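Local atomic coordinates of EGF family domain-containing protein (Toxoplasma gondii, PDB entry 4Z80), a protein that binds a peptide of the rhoptry neck protein TgRON2L1 and probably acts, as an AMA-family protein, in the moving junction during host cell invasion. Residues A[13-16]-A[17-21]. Residues are numbered along the deposited sequence; the frame is centred on the assembly and turned at random.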
# COMPACT_ATOMS: atom_id res chain seq x y z
N ALA A 13 24.70 16.81 3.24
CA ALA A 13 24.24 15.84 4.23
C ALA A 13 22.72 15.85 4.33
O ALA A 13 22.08 14.80 4.41
CB ALA A 13 24.87 16.12 5.59
N THR A 14 22.12 17.04 4.31
CA THR A 14 20.67 17.16 4.39
C THR A 14 20.00 16.48 3.20
O THR A 14 19.00 15.77 3.36
CB THR A 14 20.24 18.64 4.45
OG1 THR A 14 20.66 19.19 5.70
CG2 THR A 14 18.73 18.80 4.33
N TYR A 15 20.55 16.68 2.01
CA TYR A 15 20.02 16.04 0.81
C TYR A 15 20.20 14.52 0.87
O TYR A 15 19.25 13.78 0.60
CB TYR A 15 20.70 16.60 -0.46
CG TYR A 15 20.35 15.82 -1.71
CD1 TYR A 15 19.12 15.96 -2.33
CD2 TYR A 15 21.26 14.92 -2.26
CE1 TYR A 15 18.80 15.22 -3.47
CE2 TYR A 15 20.95 14.19 -3.40
CZ TYR A 15 19.72 14.34 -3.99
OH TYR A 15 19.43 13.60 -5.12
N MET A 16 21.39 14.07 1.22
CA MET A 16 21.70 12.63 1.17
C MET A 16 20.94 11.84 2.23
O MET A 16 20.85 10.61 2.12
CB MET A 16 23.20 12.41 1.32
CG MET A 16 24.00 12.82 0.09
SD MET A 16 23.59 11.91 -1.40
CE MET A 16 24.11 10.24 -0.95
N ASP A 17 20.39 12.53 3.22
CA ASP A 17 19.55 11.90 4.25
C ASP A 17 18.40 11.12 3.62
O ASP A 17 17.95 10.12 4.18
CB ASP A 17 19.03 12.99 5.20
CG ASP A 17 18.15 12.46 6.32
OD1 ASP A 17 18.48 11.42 6.93
OD2 ASP A 17 17.14 13.12 6.61
N ARG A 18 17.95 11.52 2.43
CA ARG A 18 16.81 10.87 1.80
C ARG A 18 17.15 9.44 1.36
O ARG A 18 16.26 8.66 1.02
CB ARG A 18 16.28 11.69 0.61
CG ARG A 18 17.16 11.67 -0.64
CD ARG A 18 16.75 12.75 -1.66
NE ARG A 18 16.65 14.04 -0.99
CZ ARG A 18 15.92 15.07 -1.43
NH1 ARG A 18 15.22 14.97 -2.55
NH2 ARG A 18 15.90 16.19 -0.73
N PHE A 19 18.44 9.09 1.37
CA PHE A 19 18.88 7.76 0.95
C PHE A 19 19.22 6.87 2.15
O PHE A 19 19.64 5.73 1.97
CB PHE A 19 20.08 7.86 -0.00
CG PHE A 19 19.77 8.64 -1.25
CD1 PHE A 19 18.89 8.15 -2.20
CD2 PHE A 19 20.33 9.89 -1.45
CE1 PHE A 19 18.59 8.88 -3.34
CE2 PHE A 19 20.03 10.62 -2.60
CZ PHE A 19 19.16 10.11 -3.53
N ASN A 20 19.00 7.37 3.37
CA ASN A 20 19.29 6.59 4.57
C ASN A 20 18.10 5.72 4.95
O ASN A 20 17.34 6.01 5.88
CB ASN A 20 19.69 7.48 5.75
CG ASN A 20 20.28 6.70 6.90
OD1 ASN A 20 20.16 5.47 6.93
ND2 ASN A 20 20.91 7.38 7.83
N ILE A 21 17.97 4.62 4.22
CA ILE A 21 16.76 3.80 4.27
C ILE A 21 16.54 3.15 5.64
O ILE A 21 15.44 3.22 6.17
CB ILE A 21 16.80 2.75 3.13
CG1 ILE A 21 16.57 3.48 1.80
CG2 ILE A 21 15.73 1.66 3.33
CD1 ILE A 21 16.77 2.62 0.57
O HOH W 1 16.66 15.48 2.01
O HOH W 2 17.16 15.74 5.62
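Arg18 folds back alongside Tyr15, and Phe19 meets the same tyrosine ring with its edge. The guanidinium turns one face to Tyr15 CD1 and CE1, with the two planes 33° apart. Tyr15 CD1 touches that face near its rim, 3.4 Å from Arg18 CZ. A bend at chi3 (51°) turns the arginine chain back along the helix and brings NE to the backbone of Tyr15. There Tyr15 O takes two N-H groups of one residue: Arg18 N at 3.2 Å, nearly straight, and Arg18 NE at 3.1 Å, more bent. The NE bond, water 1 at NH2 and the Tyr15 contact on one face together limit how the guanidinium can turn. Water 1 joins Arg18 NH2 to Thr14 O, and water 2 links Thr14 O to Asp17 OD2, which also forms a salt bridge with Lys343.

The rings of Tyr15 and Phe19 form an offset edge-to-face pair. Their planes stand at 76° and their centroids are 5.7 Å apart, with the edge of Phe19 toward the tyrosine face. Arg18 CG covers one face of Phe19 over its centre. Met16, bent at chi2 and chi3, brings SD and CE to the CD2 side of Phe19 in an oblique Met-aromatic contact. Trp355 adds another edge-to-face partner to Phe19, and Tyr15 OH bonds to the backbone N of Asp461.

Phe19 N bonds to Met16 O at 2.9 Å. With the Arg18 N to Tyr15 O bond, this i to i+3 pattern marks helix 8-16 closing in a 3-10 turn, with Asn20 as N-cap of the short helix 21-24.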